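Local coordinates for 3-oxoacyl-[acyl-carrier-protein] synthase 3 (Micrococcus luteus NCTC 2665, PDB 4EWP) that probably catalyses the first condensation of fatty acid synthesis, joining the acetyl group of acetyl-CoA to malonyl-ACP with loss of CO2, as a homodimeric beta-ketoacyl synthase III, at residues A[86-91]-A[130-135]. Numbering follows the deposited sequence.
Sequences AVIVST and VAQADA
Strand 86-90 and helix 125-138 meet through I88, Q132 and A133, the backbones coming closest where the CA of I88 lies 7.9 Å from the CA of A133. From the strand, I88 alone reaches the helix. Its CG1 sits anti to the carbonyl carbon (chi1 -56°) and the chain then runs straight on, which carries the methyl CD1 out to the helix. There I88 CD1 lies 3.9 Å from Q132 CB and meets A133 at its backbone N, 4.1 Å away. A long aliphatic residue suits this place, and a small one suits its partner: A133 has only a methyl, which turns to V145 and V147 of strand 144-152, and so lets the helix settle against the sheet. Q132 serves two purposes. Its CB meets I88, while the extended chain takes OE1 past I88 CD1 at 4.1 Å to a hydrogen bond with Y117 OH on strand 116-120. Strand 86-90 lies between strands 116-120 and 144-152, parallel to both, and helix 125-138 belongs to the beta-alpha-beta crossover that joins those two over it, as in the thiolase fold. Across the contact the I88 methyl makes only van der Waals contacts, and the buried amide oxygen of Q132 is satisfied by Y117.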
ATOM      1  N   ALA A  86     -13.792   0.982   6.119  1.00 18.95           N
ATOM      2  CA  ALA A  86     -12.483   0.782   5.497  1.00 17.89           C
ATOM      3  C   ALA A  86     -11.365   0.895   6.522  1.00 19.63           C
ATOM      4  O   ALA A  86     -11.491   1.626   7.509  1.00 21.69           O
ATOM      5  CB  ALA A  86     -12.263   1.781   4.375  1.00 11.49           C
ATOM      6  N   VAL A  87     -10.274   0.178   6.281  1.00 13.20           N
ATOM      7  CA  VAL A  87      -9.147   0.145   7.198  1.00 15.98           C
ATOM      8  C   VAL A  87      -7.900   0.367   6.368  1.00 20.53           C
ATOM      9  O   VAL A  87      -7.603  -0.429   5.488  1.00 18.82           O
ATOM     10  CB  VAL A  87      -9.015  -1.231   7.908  1.00 18.04           C
ATOM     11  CG1 VAL A  87      -7.753  -1.289   8.730  1.00 13.55           C
ATOM     12  CG2 VAL A  87     -10.234  -1.528   8.779  1.00 13.79           C
ATOM     13  N   ILE A  88      -7.185   1.458   6.625  1.00 21.38           N
ATOM     14  CA  ILE A  88      -5.969   1.763   5.878  1.00 20.36           C
ATOM     15  C   ILE A  88      -4.792   1.740   6.833  1.00 22.25           C
ATOM     16  O   ILE A  88      -4.765   2.471   7.831  1.00 20.94           O
ATOM     17  CB  ILE A  88      -6.028   3.149   5.199  1.00 17.68           C
ATOM     18  CG1 ILE A  88      -7.249   3.255   4.291  1.00 17.61           C
ATOM     19  CG2 ILE A  88      -4.766   3.408   4.405  1.00 12.05           C
ATOM     20  CD1 ILE A  88      -7.395   4.608   3.621  1.00 15.88           C
ATOM     21  N   VAL A  89      -3.823   0.887   6.543  1.00 19.52           N
ATOM     22  CA  VAL A  89      -2.660   0.783   7.411  1.00 18.43           C
ATOM     23  C   VAL A  89      -1.427   1.238   6.651  1.00 21.67           C
ATOM     24  O   VAL A  89      -1.056   0.669   5.620  1.00 18.00           O
ATOM     25  CB  VAL A  89      -2.450  -0.641   7.934  1.00 16.44           C
ATOM     26  CG1 VAL A  89      -1.065  -0.756   8.560  1.00 12.90           C
ATOM     27  CG2 VAL A  89      -3.565  -1.024   8.908  1.00 11.06           C
ATOM     28  N   SER A  90      -0.800   2.286   7.154  1.00 23.00           N
ATOM     29  CA  SER A  90       0.358   2.828   6.485  1.00 19.13           C
ATOM     30  C   SER A  90       1.617   2.402   7.221  1.00 18.67           C
ATOM     31  O   SER A  90       1.879   2.867   8.322  1.00 20.88           O
ATOM     32  CB  SER A  90       0.231   4.337   6.398  1.00 18.72           C
ATOM     33  OG  SER A  90       1.473   4.883   6.039  1.00 32.39           O
ATOM     34  N   THR A  91       2.384   1.501   6.610  1.00 17.59           N
ATOM     35  CA  THR A  91       3.554   0.912   7.248  1.00 17.92           C
ATOM     36  C   THR A  91       4.508   0.349   6.203  1.00 20.97           C
ATOM     37  O   THR A  91       4.075  -0.063   5.131  1.00 22.68           O
ATOM     38  CB  THR A  91       3.148  -0.253   8.167  1.00 19.78           C
ATOM     39  OG1 THR A  91       4.308  -0.795   8.805  1.00 23.95           O
ATOM     40  CG2 THR A  91       2.505  -1.364   7.364  1.00 19.83           C
ATOM     41  N   VAL A 130      -4.673   9.849   5.104  1.00 19.12           N
ATOM     42  CA  VAL A 130      -5.741  10.808   5.348  1.00 16.81           C
ATOM     43  C   VAL A 130      -6.312  11.306   4.021  1.00 16.55           C
ATOM     44  O   VAL A 130      -7.520  11.444   3.889  1.00 16.89           O
ATOM     45  CB  VAL A 130      -5.263  11.971   6.253  1.00 13.97           C
ATOM     46  CG1 VAL A 130      -6.268  13.125   6.259  1.00 12.42           C
ATOM     47  CG2 VAL A 130      -5.012  11.452   7.685  1.00 11.89           C
ATOM     48  N   ALA A 131      -5.445  11.539   3.035  1.00 16.15           N
ATOM     49  CA  ALA A 131      -5.897  11.964   1.711  1.00 16.39           C
ATOM     50  C   ALA A 131      -6.852  10.911   1.159  1.00 20.55           C
ATOM     51  O   ALA A 131      -7.927  11.230   0.632  1.00 19.25           O
ATOM     52  CB  ALA A 131      -4.714  12.152   0.774  1.00 14.92           C
ATOM     53  N   GLN A 132      -6.465   9.646   1.304  1.00 20.99           N
ATOM     54  CA  GLN A 132      -7.272   8.545   0.790  1.00 22.80           C
ATOM     55  C   GLN A 132      -8.601   8.446   1.538  1.00 20.52           C
ATOM     56  O   GLN A 132      -9.666   8.413   0.931  1.00 19.55           O
ATOM     57  CB  GLN A 132      -6.489   7.233   0.882  1.00 19.12           C
ATOM     58  CG  GLN A 132      -5.349   7.121  -0.115  1.00 16.96           C
ATOM     59  CD  GLN A 132      -4.429   5.970   0.208  1.00 18.68           C
ATOM     60  OE1 GLN A 132      -4.877   4.836   0.360  1.00 22.58           O
ATOM     61  NE2 GLN A 132      -3.145   6.251   0.323  1.00 15.33           N
ATOM     62  N   ALA A 133      -8.519   8.432   2.863  1.00 19.23           N
ATOM     63  CA  ALA A 133      -9.699   8.387   3.718  1.00 22.37           C
ATOM     64  C   ALA A 133     -10.670   9.524   3.373  1.00 22.77           C
ATOM     65  O   ALA A 133     -11.874   9.303   3.207  1.00 21.30           O
ATOM     66  CB  ALA A 133      -9.283   8.460   5.200  1.00 17.91           C
ATOM     67  N   ASP A 134     -10.135  10.736   3.262  1.00 21.62           N
ATOM     68  CA  ASP A 134     -10.935  11.906   2.901  1.00 20.41           C
ATOM     69  C   ASP A 134     -11.645  11.669   1.561  1.00 17.83           C
ATOM     70  O   ASP A 134     -12.854  11.943   1.410  1.00 18.82           O
ATOM     71  CB  ASP A 134     -10.026  13.144   2.847  1.00 20.14           C
ATOM     72  CG  ASP A 134     -10.754  14.392   2.378  1.00 26.67           C
ATOM     73  OD1 ASP A 134     -11.781  14.755   2.979  1.00 28.27           O
ATOM     74  OD2 ASP A 134     -10.298  15.018   1.405  1.00 30.28           O
ATOM     75  N   ALA A 135     -10.893  11.162   0.585  1.00 16.79           N
ATOM     76  CA  ALA A 135     -11.466  10.857  -0.725  1.00 21.39           C
ATOM     77  C   ALA A 135     -12.583   9.813  -0.619  1.00 18.72           C
ATOM     78  O   ALA A 135     -13.634   9.959  -1.243  1.00 20.68           O
ATOM     79  CB  ALA A 135     -10.387  10.376  -1.694  1.00 20.85           C
TER